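Local coordinates for putative glucoamylase (Bacteroides uniformis, PDB 4GL3), which probably hydrolyses glycosidic bonds in glucans or related sugars, as a putative glucoamylase, at residues A[237-242]-A[267-272]; A[250-255]-A[276-281]; A[196-201]-A[257-262]; A[202-207]-A[411-416]. All coordinates share one frame; numbering follows the deposited sequence.

Interaction 1. Residues A[237-242]-A[267-272]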
loop_
_atom_site.group_PDB
_atom_site.type_symbol
_atom_site.label_atom_id
_atom_site.label_comp_id
_atom_site.label_asym_id
_atom_site.label_seq_id
_atom_site.Cartn_x
_atom_site.Cartn_y
_atom_site.Cartn_z
ATOM N N LEU A 237 -6.334 10.451 -18.673
ATOM C CA LEU A 237 -5.484 9.759 -17.701
ATOM C C LEU A 237 -4.015 10.188 -17.881
ATOM O O LEU A 237 -3.387 9.798 -18.878
ATOM C CB LEU A 237 -5.605 8.226 -17.891
ATOM C CG LEU A 237 -4.810 7.297 -16.968
ATOM C CD1 LEU A 237 -5.214 7.455 -15.498
ATOM C CD2 LEU A 237 -4.965 5.846 -17.437
ATOM N N PRO A 238 -3.453 10.991 -16.938
ATOM C CA PRO A 238 -2.080 11.525 -17.157
ATOM C C PRO A 238 -1.007 10.464 -17.364
ATOM O O PRO A 238 -0.192 10.585 -18.283
ATOM C CB PRO A 238 -1.804 12.346 -15.889
ATOM C CG PRO A 238 -3.181 12.768 -15.412
ATOM C CD PRO A 238 -4.111 11.625 -15.774
ATOM N N LEU A 239 -1.042 9.433 -16.535
ATOM C CA LEU A 239 -0.004 8.414 -16.475
ATOM C C LEU A 239 -0.569 6.969 -16.456
ATOM O O LEU A 239 -1.728 6.716 -16.084
ATOM C CB LEU A 239 0.860 8.616 -15.219
ATOM C CG LEU A 239 1.541 9.989 -14.941
ATOM C CD1 LEU A 239 2.180 9.983 -13.538
ATOM C CD2 LEU A 239 2.545 10.332 -16.041
ATOM N N GLY A 240 0.284 6.015 -16.815
ATOM C CA GLY A 240 -0.009 4.611 -16.548
ATOM C C GLY A 240 -0.271 3.784 -17.810
ATOM O O GLY A 240 -0.376 4.305 -18.936
ATOM N N ASN A 241 -0.395 2.481 -17.576
ATOM C CA ASN A 241 -0.570 1.471 -18.614
ATOM C C ASN A 241 -1.690 1.820 -19.574
ATOM O O ASN A 241 -2.828 2.121 -19.161
ATOM C CB ASN A 241 -0.873 0.129 -17.914
ATOM C CG ASN A 241 -0.730 -1.049 -18.834
ATOM O OD1 ASN A 241 -1.546 -1.271 -19.739
ATOM N ND2 ASN A 241 0.319 -1.834 -18.596
ATOM N N ASN A 242 -1.420 1.709 -20.861
ATOM C CA ASN A 242 -2.436 2.000 -21.874
ATOM C C ASN A 242 -3.609 0.974 -21.969
ATOM O O ASN A 242 -4.762 1.323 -21.717
ATOM C CB ASN A 242 -1.719 2.170 -23.231
ATOM C CG ASN A 242 -2.662 2.547 -24.360
ATOM O OD1 ASN A 242 -3.773 3.004 -24.128
ATOM N ND2 ASN A 242 -2.195 2.395 -25.577
ATOM N N ARG A 267 7.006 17.670 -12.604
ATOM C CA ARG A 267 6.993 18.148 -13.990
ATOM C C ARG A 267 6.192 17.224 -14.906
ATOM O O ARG A 267 5.980 17.577 -15.990
ATOM C CB ARG A 267 8.421 18.353 -14.545
ATOM C CG ARG A 267 9.208 17.078 -14.807
ATOM C CD ARG A 267 10.529 17.351 -15.552
ATOM N NE ARG A 267 11.575 17.805 -14.632
ATOM C CZ ARG A 267 12.901 17.661 -14.817
ATOM N NH1 ARG A 267 13.410 17.057 -15.895
ATOM N NH2 ARG A 267 13.754 18.115 -13.897
ATOM N N TYR A 268 5.805 16.037 -14.467
ATOM C CA TYR A 268 5.105 15.074 -15.294
ATOM C C TYR A 268 3.605 15.061 -15.031
ATOM O O TYR A 268 2.863 14.859 -15.949
ATOM C CB TYR A 268 5.652 13.653 -15.052
ATOM C CG TYR A 268 7.164 13.609 -15.210
ATOM C CD1 TYR A 268 7.752 13.836 -16.442
ATOM C CD2 TYR A 268 7.989 13.405 -14.130
ATOM C CE1 TYR A 268 9.135 13.856 -16.590
ATOM C CE2 TYR A 268 9.364 13.409 -14.275
ATOM C CZ TYR A 268 9.924 13.669 -15.493
ATOM O OH TYR A 268 11.284 13.681 -15.622
ATOM N N ALA A 269 3.149 15.225 -13.798
ATOM C CA ALA A 269 1.714 15.121 -13.551
ATOM C C ALA A 269 1.218 15.896 -12.332
ATOM O O ALA A 269 1.994 16.263 -11.412
ATOM C CB ALA A 269 1.292 13.665 -13.408
ATOM N N ASP A 270 -0.092 16.123 -12.355
ATOM C CA ASP A 270 -0.873 16.513 -11.176
ATOM C C ASP A 270 -1.406 15.221 -10.593
ATOM O O ASP A 270 -2.266 14.559 -11.188
ATOM C CB ASP A 270 -1.991 17.455 -11.605
ATOM C CG ASP A 270 -2.977 17.776 -10.496
ATOM O OD1 ASP A 270 -3.072 17.066 -9.488
ATOM O OD2 ASP A 270 -3.695 18.754 -10.671
ATOM N N TYR A 271 -0.872 14.840 -9.443
ATOM C CA TYR A 271 -1.140 13.506 -8.912
ATOM C C TYR A 271 -2.543 13.358 -8.377
ATOM O O TYR A 271 -3.087 12.257 -8.381
ATOM C CB TYR A 271 -0.080 13.061 -7.914
ATOM C CG TYR A 271 1.195 12.756 -8.673
ATOM C CD1 TYR A 271 1.354 11.551 -9.338
ATOM C CD2 TYR A 271 2.195 13.719 -8.825
ATOM C CE1 TYR A 271 2.485 11.291 -10.111
ATOM C CE2 TYR A 271 3.337 13.457 -9.579
ATOM C CZ TYR A 271 3.468 12.244 -10.231
ATOM O OH TYR A 271 4.588 11.997 -11.007
ATOM N N GLU A 272 -3.157 14.457 -7.963
ATOM C CA GLU A 272 -4.548 14.404 -7.558
ATOM C C GLU A 272 -5.443 14.041 -8.762
ATOM O O GLU A 272 -6.372 13.231 -8.638
ATOM C CB GLU A 272 -4.994 15.742 -6.969
ATOM C CG GLU A 272 -6.383 15.689 -6.348
ATOM C CD GLU A 272 -6.732 16.972 -5.574
ATOM O OE1 GLU A 272 -5.905 17.924 -5.510
ATOM O OE2 GLU A 272 -7.836 17.014 -5.030
#
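Leu239 and Pro238, at the end of strand 235-239, pack against Ala269 and Tyr271, where the chain enters helix 271-288. The strand is one arm of a two-stranded antiparallel hairpin with strand 227-232, so the contact fastens this hairpin beside the start of the helix. Across the two segments the chemistry is wholly apolar. Leu239 CD1 touches both partners, 3.8 Å from Ala269 CB and 3.7 Å from Tyr271 CE1; it comes to the phenol ring at a slant. With CG anti to the carbonyl carbon (chi1 -54°), the branched leucine end is carried over to the loop. The methyl of Ala269 is small enough to lie against this leucine and, at the same time, over one face of the Tyr271 ring, 4.1 Å above its plane and toward the rim. Pro238 adds a lighter touch, its CB 4.2 Å from Ala269 CB.

No hydrogen bond joins the two segments, though Leu239 N bonds to Gln274 OE1 just beyond them on the helix. Asp266 OD2 holds the Tyr271 hydroxyl, and Asp266 OD1 accepts the backbone N-H groups of Tyr268 and Ala269, fixing the turn that presents the methyl. Asp270, suited to the N-cap by its short carboxylate, also receives Glu273 N. Its bond within the segment is weak: Glu272 N lies 3.0 Å from Asp270 OD1, with an N-H...O angle of 122°.

Interaction 2. Residues A[250-255]-A[276-281]; sequences FFTHYS and KAHTLI
The imidazole of His278 has Phe251 CB at its edge, near the ring plane, 4.2 Å from His278 CE1, whereas Thr252 CG2 approaches it at a slant. The second flat group, the Phe250 ring, carries Phe251 CD1 over one face, 3.8 Å above its plane and toward the rim, and meets Tyr254 CG at its edge. Residues 250-255, a loop without regular helix or strand, pack here on the side of helix 271-288. The close meeting is Thr252 CG2 with His278 ND1, 3.3 Å apart. His278 reaches it because its CG is anti to the backbone N (chi1 -169°), extending out from the helix. The far nitrogen, NE2, bonds to Gly247 O, so one flat side chain meets the loop along its ND1-CE1 side and ties down the preceding chain through NE2. An alanine in place of His278 would probably leave Gly247 O without this partner and open a gap beside the Thr252 methyl. Threonine suits its place by offering a methyl to the helix while its hydroxyl turns back to Leu249 O. Thr279 likewise spends its hydroxyl on the helix, at Met275 O; Thr252 OG1 and Thr279 OG1 remain 4.3 Å apart, with no hydrogen bond between them.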
loop_
_atom_site.group_PDB
_atom_site.type_symbol
_atom_site.label_atom_id
_atom_site.label_comp_id
_atom_site.label_asym_id
_atom_site.label_seq_id
_atom_site.Cartn_x
_atom_site.Cartn_y
_atom_site.Cartn_z
ATOM N N PHE A 250 -4.952 -0.697 -7.307
ATOM C CA PHE A 250 -4.054 -0.519 -6.161
ATOM C C PHE A 250 -2.833 0.374 -6.458
ATOM O O PHE A 250 -2.157 0.811 -5.529
ATOM C CB PHE A 250 -3.592 -1.858 -5.535
ATOM C CG PHE A 250 -2.389 -2.505 -6.238
ATOM C CD1 PHE A 250 -2.581 -3.310 -7.366
ATOM C CD2 PHE A 250 -1.095 -2.306 -5.776
ATOM C CE1 PHE A 250 -1.500 -3.942 -8.003
ATOM C CE2 PHE A 250 -0.004 -2.952 -6.403
ATOM C CZ PHE A 250 -0.209 -3.743 -7.520
ATOM N N PHE A 251 -2.529 0.621 -7.735
ATOM C CA PHE A 251 -1.499 1.585 -8.072
ATOM C C PHE A 251 -1.791 2.993 -7.456
ATOM O O PHE A 251 -0.862 3.747 -7.222
ATOM C CB PHE A 251 -1.334 1.744 -9.591
ATOM C CG PHE A 251 -0.748 0.533 -10.336
ATOM C CD1 PHE A 251 -0.326 -0.617 -9.687
ATOM C CD2 PHE A 251 -0.638 0.585 -11.739
ATOM C CE1 PHE A 251 0.216 -1.682 -10.403
ATOM C CE2 PHE A 251 -0.110 -0.465 -12.454
ATOM C CZ PHE A 251 0.351 -1.590 -11.778
ATOM N N THR A 252 -3.059 3.319 -7.180
ATOM C CA THR A 252 -3.426 4.618 -6.535
ATOM C C THR A 252 -3.428 4.544 -5.007
ATOM O O THR A 252 -3.770 5.526 -4.345
ATOM C CB THR A 252 -4.805 5.109 -7.011
ATOM O OG1 THR A 252 -5.830 4.253 -6.464
ATOM C CG2 THR A 252 -4.840 5.123 -8.550
ATOM N N HIS A 253 -3.026 3.390 -4.446
ATOM C CA HIS A 253 -3.077 3.167 -3.019
ATOM C C HIS A 253 -1.702 3.028 -2.342
ATOM O O HIS A 253 -1.457 3.664 -1.359
ATOM C CB HIS A 253 -3.909 1.914 -2.661
ATOM C CG HIS A 253 -5.271 1.919 -3.241
ATOM N ND1 HIS A 253 -5.927 0.755 -3.571
ATOM C CD2 HIS A 253 -6.065 2.941 -3.639
ATOM C CE1 HIS A 253 -7.092 1.067 -4.124
ATOM N NE2 HIS A 253 -7.210 2.385 -4.162
ATOM N N TYR A 254 -0.838 2.136 -2.797
ATOM C CA TYR A 254 0.280 1.732 -1.913
ATOM C C TYR A 254 1.311 2.841 -1.562
ATOM O O TYR A 254 1.774 2.915 -0.434
ATOM C CB TYR A 254 1.021 0.490 -2.446
ATOM C CG TYR A 254 0.295 -0.829 -2.475
ATOM C CD1 TYR A 254 -1.022 -0.953 -2.076
ATOM C CD2 TYR A 254 0.956 -1.979 -2.923
ATOM C CE1 TYR A 254 -1.682 -2.176 -2.149
ATOM C CE2 TYR A 254 0.319 -3.192 -2.990
ATOM C CZ TYR A 254 -1.007 -3.298 -2.595
ATOM O OH TYR A 254 -1.677 -4.520 -2.688
ATOM N N SER A 255 1.689 3.646 -2.541
ATOM C CA SER A 255 2.603 4.771 -2.346
ATOM C C SER A 255 1.908 6.008 -1.768
ATOM O O SER A 255 2.605 6.903 -1.304
ATOM C CB SER A 255 3.304 5.160 -3.697
ATOM O OG SER A 255 4.184 4.140 -4.184
ATOM N N LYS A 276 -7.757 10.460 -9.180
ATOM C CA LYS A 276 -9.163 10.592 -9.541
ATOM C C LYS A 276 -9.469 9.989 -10.895
ATOM O O LYS A 276 -10.435 9.256 -11.028
ATOM C CB LYS A 276 -9.621 12.056 -9.513
ATOM C CG LYS A 276 -9.589 12.619 -8.103
ATOM C CD LYS A 276 -10.304 13.966 -7.948
ATOM C CE LYS A 276 -10.422 14.307 -6.456
ATOM N NZ LYS A 276 -10.308 15.770 -6.222
ATOM N N ALA A 277 -8.647 10.295 -11.897
ATOM C CA ALA A 277 -8.847 9.781 -13.262
ATOM C C ALA A 277 -8.804 8.265 -13.257
ATOM O O ALA A 277 -9.686 7.616 -13.796
ATOM C CB ALA A 277 -7.800 10.349 -14.251
ATOM N N HIS A 278 -7.777 7.695 -12.653
ATOM C CA HIS A 278 -7.649 6.244 -12.629
ATOM C C HIS A 278 -8.844 5.577 -11.937
ATOM O O HIS A 278 -9.405 4.597 -12.441
ATOM C CB HIS A 278 -6.360 5.860 -11.952
ATOM C CG HIS A 278 -5.990 4.415 -12.098
ATOM N ND1 HIS A 278 -4.803 3.916 -11.607
ATOM C CD2 HIS A 278 -6.635 3.365 -12.671
ATOM C CE1 HIS A 278 -4.737 2.621 -11.862
ATOM N NE2 HIS A 278 -5.832 2.261 -12.507
ATOM N N THR A 279 -9.228 6.107 -10.783
ATOM C CA THR A 279 -10.407 5.587 -10.074
ATOM C C THR A 279 -11.677 5.641 -10.915
ATOM O O THR A 279 -12.445 4.677 -10.967
ATOM C CB THR A 279 -10.582 6.337 -8.742
ATOM O OG1 THR A 279 -9.395 6.172 -7.953
ATOM C CG2 THR A 279 -11.854 5.888 -7.970
ATOM N N LEU A 280 -11.904 6.751 -11.598
ATOM C CA LEU A 280 -13.193 6.937 -12.318
ATOM C C LEU A 280 -13.209 6.134 -13.605
ATOM O O LEU A 280 -14.223 5.614 -14.005
ATOM C CB LEU A 280 -13.466 8.422 -12.587
ATOM C CG LEU A 280 -13.805 9.234 -11.325
ATOM C CD1 LEU A 280 -14.275 10.639 -11.671
ATOM C CD2 LEU A 280 -14.883 8.520 -10.517
ATOM N N ILE A 281 -12.056 6.003 -14.244
ATOM C CA ILE A 281 -11.920 5.125 -15.406
ATOM C C ILE A 281 -12.164 3.634 -15.054
ATOM O O ILE A 281 -12.871 2.937 -15.777
ATOM C CB ILE A 281 -10.554 5.346 -16.077
ATOM C CG1 ILE A 281 -10.540 6.725 -16.771
ATOM C CG2 ILE A 281 -10.229 4.208 -17.050
ATOM C CD1 ILE A 281 -9.111 7.226 -17.075
#

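Interaction 3. Residues A[196-201]-A[257-262]; sequences CHIVYI and MGLDPR
Leu259 sets its side chain against Ile198 and Ile201, two isoleucines three residues apart and hence on the same side of helix 197-205. This is the closely packed half of the contact. Leu259 CB lies 4.1 Å from Ile198 CD1, and Leu259 CD2 is the same 4.1 Å from Ile201 CG1. Leu259 and Ile198 run past each other in opposite senses, while Ile201 lies across the leucine at about a right angle. Swung away from its own N (chi1 -173°), CG of Leu259 is placed so that CD2 lies near both isoleucines. Phe400 and Met401 of helix 395-401 close on the same cluster.

The other end of 257-262 faces outward, and its chemistry changes: exposed Arg262 grips buried Asp260 side-on. Arg262 NE meets Asp260 OD1 at 3.0 Å, nearly straight at 171°, and Arg262 NH2 meets Asp260 OD2 at 2.8 Å in a salt bridge; these two bonds, one to each oxygen and both near the guanidinium plane, fix the rotation of the guanidinium. Tyr419 also bonds to OD2. Arg262 N reaches OD1 from above the carboxylate plane, closing an Asx turn. A loop leucine seated on helical isoleucines, with such a turn next to it, here joins loop and helices in the predominantly helical fold expected of six-hairpin glycosidases.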
loop_
_atom_site.group_PDB
_atom_site.type_symbol
_atom_site.label_atom_id
_atom_site.label_comp_id
_atom_site.label_asym_id
_atom_site.label_seq_id
_atom_site.Cartn_x
_atom_site.Cartn_y
_atom_site.Cartn_z
ATOM N N CYS A 196 5.059 1.693 -7.408
ATOM C CA CYS A 196 6.346 1.869 -6.715
ATOM C C CYS A 196 6.884 3.301 -6.607
ATOM O O CYS A 196 8.061 3.482 -6.371
ATOM C CB CYS A 196 7.375 1.048 -7.479
ATOM S SG CYS A 196 6.960 -0.677 -7.675
ATOM N N HIS A 197 6.060 4.315 -6.843
ATOM C CA HIS A 197 6.523 5.714 -6.845
ATOM C C HIS A 197 7.356 6.076 -5.593
ATOM O O HIS A 197 8.411 6.784 -5.658
ATOM C CB HIS A 197 5.292 6.636 -6.970
ATOM C CG HIS A 197 5.591 8.027 -7.424
ATOM N ND1 HIS A 197 4.628 9.014 -7.421
ATOM C CD2 HIS A 197 6.720 8.598 -7.916
ATOM C CE1 HIS A 197 5.153 10.134 -7.897
ATOM N NE2 HIS A 197 6.414 9.903 -8.224
ATOM N N ILE A 198 6.888 5.561 -4.461
ATOM C CA ILE A 198 7.438 5.892 -3.151
ATOM C C ILE A 198 8.887 5.433 -2.996
ATOM O O ILE A 198 9.648 6.002 -2.181
ATOM C CB ILE A 198 6.556 5.300 -1.994
ATOM C CG1 ILE A 198 6.877 5.936 -0.655
ATOM C CG2 ILE A 198 6.740 3.796 -1.839
ATOM C CD1 ILE A 198 6.274 7.277 -0.468
ATOM N N VAL A 199 9.277 4.404 -3.746
ATOM C CA VAL A 199 10.649 3.975 -3.718
ATOM C C VAL A 199 11.607 5.092 -4.157
ATOM O O VAL A 199 12.664 5.285 -3.546
ATOM C CB VAL A 199 10.877 2.699 -4.595
ATOM C CG1 VAL A 199 12.331 2.224 -4.455
ATOM C CG2 VAL A 199 9.883 1.605 -4.185
ATOM N N TYR A 200 11.243 5.817 -5.217
ATOM C CA TYR A 200 12.070 6.923 -5.711
ATOM C C TYR A 200 12.016 8.124 -4.786
ATOM O O TYR A 200 13.049 8.767 -4.567
ATOM C CB TYR A 200 11.667 7.340 -7.126
ATOM C CG TYR A 200 12.158 6.355 -8.166
ATOM C CD1 TYR A 200 11.432 5.184 -8.467
ATOM C CD2 TYR A 200 13.379 6.545 -8.814
ATOM C CE1 TYR A 200 11.916 4.248 -9.389
ATOM C CE2 TYR A 200 13.861 5.610 -9.736
ATOM C CZ TYR A 200 13.145 4.468 -10.023
ATOM O OH TYR A 200 13.646 3.554 -10.971
ATOM N N ILE A 201 10.833 8.415 -4.225
ATOM C CA ILE A 201 10.708 9.525 -3.267
ATOM C C ILE A 201 11.569 9.266 -2.016
ATOM O O ILE A 201 12.292 10.145 -1.600
ATOM C CB ILE A 201 9.236 9.775 -2.811
ATOM C CG1 ILE A 201 8.259 9.995 -3.976
ATOM C CG2 ILE A 201 9.145 10.891 -1.780
ATOM C CD1 ILE A 201 8.740 10.884 -5.027
HETATM N N MSE A 257 -0.479 6.184 0.702
HETATM C CA MSE A 257 -0.937 5.957 2.061
HETATM C C MSE A 257 -0.356 7.054 2.967
HETATM O O MSE A 257 -1.051 7.671 3.774
HETATM C CB MSE A 257 -0.446 4.575 2.498
HETATM C CG MSE A 257 -1.469 3.840 3.193
HETATM SE SE MSE A 257 -2.423 2.524 2.145
HETATM C CE MSE A 257 -2.216 1.255 3.654
ATOM N N GLY A 258 0.946 7.313 2.796
ATOM C CA GLY A 258 1.613 8.450 3.488
ATOM C C GLY A 258 1.806 9.685 2.603
ATOM O O GLY A 258 1.616 10.831 3.030
ATOM N N LEU A 259 2.205 9.450 1.366
ATOM C CA LEU A 259 2.362 10.505 0.377
ATOM C C LEU A 259 0.953 10.992 -0.040
ATOM O O LEU A 259 0.165 10.249 -0.650
ATOM C CB LEU A 259 3.159 9.949 -0.805
ATOM C CG LEU A 259 3.620 10.835 -1.920
ATOM C CD1 LEU A 259 4.592 11.870 -1.384
ATOM C CD2 LEU A 259 4.319 9.984 -2.992
ATOM N N ASP A 260 0.629 12.219 0.346
ATOM C CA ASP A 260 -0.642 12.832 0.028
ATOM C C ASP A 260 -0.613 13.367 -1.413
ATOM O O ASP A 260 0.087 14.339 -1.703
ATOM C CB ASP A 260 -0.910 13.985 1.030
ATOM C CG ASP A 260 -2.330 14.551 0.967
ATOM O OD1 ASP A 260 -3.086 14.290 0.010
ATOM O OD2 ASP A 260 -2.678 15.302 1.911
ATOM N N PRO A 261 -1.432 12.789 -2.311
ATOM C CA PRO A 261 -1.480 13.279 -3.698
ATOM C C PRO A 261 -2.259 14.551 -3.929
ATOM O O PRO A 261 -2.157 15.113 -5.041
ATOM C CB PRO A 261 -2.147 12.130 -4.456
ATOM C CG PRO A 261 -3.064 11.540 -3.458
ATOM C CD PRO A 261 -2.414 11.718 -2.087
ATOM N N ARG A 262 -2.988 15.042 -2.916
ATOM C CA ARG A 262 -3.771 16.257 -3.078
ATOM C C ARG A 262 -2.860 17.502 -3.184
ATOM O O ARG A 262 -2.052 17.781 -2.294
ATOM C CB ARG A 262 -4.770 16.394 -1.919
ATOM C CG ARG A 262 -5.753 15.213 -1.839
ATOM C CD ARG A 262 -6.649 15.295 -0.609
ATOM N NE ARG A 262 -5.788 15.342 0.573
ATOM C CZ ARG A 262 -6.145 15.816 1.760
ATOM N NH1 ARG A 262 -7.371 16.256 1.981
ATOM N NH2 ARG A 262 -5.280 15.823 2.755
#

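Interaction 4. Residues A[202-207]-A[411-416]; sequences LGASSP and RRLGFT
Ala204 meets Leu413 with its methyl and Arg412 with its carbonyl oxygen. Its CB sits against the fork of the leucine, 3.7 Å from both Leu413 CG and Leu413 CD1, so the smallest side chain that still has a methyl lets the two chain segments come close. Arg412 NH1 donates to Ala204 O at 2.9 Å, with an N-H...O angle of 157°. The donor lies in the carbonyl plane on a lone pair, and the oxygen lies almost in the guanidinium plane. To get there the arginine chain bends at chi3 (70°), which brings the edge of the guanidinium to Ala204 O, and Arg412 CD comes within 3.5 Å of the same oxygen.

Ala204 belongs to the last turn of helix 197-205, where carbonyls lack the usual N-H partners further along the helix; a positive group here would probably also suit the negative end of the helix dipole. Helix 404-412 ends close by in a Schellman motif, with Gly414 at positive phi and Gly414 N bonded to Arg411 O at 3.0 Å; a side chain there would press on the carbonyl of Leu413. With a leucine in place of Arg412, Ala204 O would probably lose its donor, and Ile211 O, which NH1 also serves, would be left without that bond. Further out, Gly203 pairs through its backbone with Ile211, Glu213 touches Arg412, and Tyr216 and Ile201 pack on Leu413.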
loop_
_atom_site.group_PDB
_atom_site.type_symbol
_atom_site.label_atom_id
_atom_site.label_comp_id
_atom_site.label_asym_id
_atom_site.label_seq_id
_atom_site.Cartn_x
_atom_site.Cartn_y
_atom_site.Cartn_z
ATOM N N LEU A 202 11.504 8.054 -1.439
ATOM C CA LEU A 202 12.336 7.738 -0.271
ATOM C C LEU A 202 13.824 7.737 -0.654
ATOM O O LEU A 202 14.678 8.264 0.088
ATOM C CB LEU A 202 11.940 6.405 0.360
ATOM C CG LEU A 202 10.528 6.341 1.011
ATOM C CD1 LEU A 202 10.157 4.948 1.507
ATOM C CD2 LEU A 202 10.441 7.358 2.127
ATOM N N GLY A 203 14.147 7.161 -1.799
ATOM C CA GLY A 203 15.548 7.211 -2.300
ATOM C C GLY A 203 16.071 8.641 -2.368
ATOM O O GLY A 203 17.216 8.909 -2.028
ATOM N N ALA A 204 15.241 9.574 -2.819
ATOM C CA ALA A 204 15.642 10.979 -2.965
ATOM C C ALA A 204 15.730 11.658 -1.605
ATOM O O ALA A 204 16.462 12.654 -1.470
ATOM C CB ALA A 204 14.656 11.758 -3.854
ATOM N N SER A 205 14.966 11.132 -0.638
ATOM C CA SER A 205 14.840 11.717 0.713
ATOM C C SER A 205 15.930 11.280 1.697
ATOM O O SER A 205 16.114 11.899 2.746
ATOM C CB SER A 205 13.479 11.357 1.335
ATOM O OG SER A 205 12.379 11.762 0.532
ATOM N N SER A 206 16.644 10.212 1.381
ATOM C CA SER A 206 17.636 9.635 2.322
ATOM C C SER A 206 18.690 10.626 2.772
ATOM O O SER A 206 19.295 11.320 1.932
ATOM C CB SER A 206 18.348 8.430 1.683
ATOM O OG SER A 206 19.263 7.832 2.599
ATOM N N PRO A 207 18.933 10.718 4.095
ATOM C CA PRO A 207 20.009 11.575 4.562
ATOM C C PRO A 207 21.394 10.941 4.399
ATOM O O PRO A 207 22.385 11.615 4.609
ATOM C CB PRO A 207 19.698 11.734 6.058
ATOM C CG PRO A 207 19.044 10.429 6.413
ATOM C CD PRO A 207 18.164 10.162 5.226
ATOM N N ARG A 411 11.298 18.075 -2.649
ATOM C CA ARG A 411 11.872 19.273 -3.254
ATOM C C ARG A 411 12.980 18.937 -4.246
ATOM O O ARG A 411 13.019 19.500 -5.320
ATOM C CB ARG A 411 12.431 20.243 -2.212
ATOM C CG ARG A 411 11.373 21.066 -1.535
ATOM C CD ARG A 411 11.949 22.366 -1.005
ATOM N NE ARG A 411 11.159 22.824 0.119
ATOM C CZ ARG A 411 10.118 23.630 0.011
ATOM N NH1 ARG A 411 9.745 24.096 -1.177
ATOM N NH2 ARG A 411 9.454 23.974 1.104
ATOM N N ARG A 412 13.878 18.007 -3.890
ATOM C CA ARG A 412 14.968 17.604 -4.793
ATOM C C ARG A 412 14.408 17.133 -6.137
ATOM O O ARG A 412 14.992 17.422 -7.164
ATOM C CB ARG A 412 15.831 16.457 -4.190
ATOM C CG ARG A 412 16.712 16.896 -3.066
ATOM C CD ARG A 412 17.620 15.773 -2.612
ATOM N NE ARG A 412 18.638 15.488 -3.618
ATOM C CZ ARG A 412 18.932 14.292 -4.098
ATOM N NH1 ARG A 412 18.330 13.204 -3.663
ATOM N NH2 ARG A 412 19.847 14.180 -5.039
ATOM N N LEU A 413 13.278 16.416 -6.117
ATOM C CA LEU A 413 12.698 15.872 -7.310
ATOM C C LEU A 413 11.804 16.866 -8.051
ATOM O O LEU A 413 11.270 16.522 -9.071
ATOM C CB LEU A 413 11.950 14.575 -7.020
ATOM C CG LEU A 413 12.802 13.417 -6.532
ATOM C CD1 LEU A 413 11.943 12.179 -6.330
ATOM C CD2 LEU A 413 13.993 13.187 -7.461
ATOM N N GLY A 414 11.684 18.103 -7.562
ATOM C CA GLY A 414 10.961 19.130 -8.262
ATOM C C GLY A 414 9.486 19.188 -7.923
ATOM O O GLY A 414 8.730 19.822 -8.629
ATOM N N PHE A 415 9.050 18.572 -6.844
ATOM C CA PHE A 415 7.601 18.599 -6.532
ATOM C C PHE A 415 7.181 19.920 -5.915
ATOM O O PHE A 415 7.986 20.561 -5.261
ATOM C CB PHE A 415 7.211 17.544 -5.530
ATOM C CG PHE A 415 7.110 16.173 -6.092
ATOM C CD1 PHE A 415 8.250 15.408 -6.289
ATOM C CD2 PHE A 415 5.891 15.654 -6.440
ATOM C CE1 PHE A 415 8.150 14.115 -6.782
ATOM C CE2 PHE A 415 5.783 14.394 -6.953
ATOM C CZ PHE A 415 6.923 13.608 -7.114
ATOM N N THR A 416 5.921 20.315 -6.149
ATOM C CA THR A 416 5.231 21.335 -5.345
ATOM C C THR A 416 4.058 20.620 -4.622
ATOM O O THR A 416 3.547 19.562 -5.073
ATOM C CB THR A 416 4.687 22.488 -6.199
ATOM O OG1 THR A 416 3.861 21.916 -7.209
ATOM C CG2 THR A 416 5.825 23.330 -6.869
#

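Interaction 3 lies nearest the middle of the fold, its centre about 10 Å from the centre of the chain, with interaction 2 close behind; interactions 1 and 4 sit further out, though all four are largely buried. Interactions 1 and 2 share helix 271-288, meeting where Leu237 packs on Ile281 and Ala277. Interactions 3 and 4 share helix 197-205, and Ile201 packs against Leu413 and Phe415. Tyr271 bridges the two pairs, touching His197 and Phe415. Interactions 1 and 3 are apolar across their segments, and interaction 2 adds a histidine ring to a methyl contact. Interaction 4, which joins helix ends far apart in sequence, is alone in having a hydrogen bond across its segments.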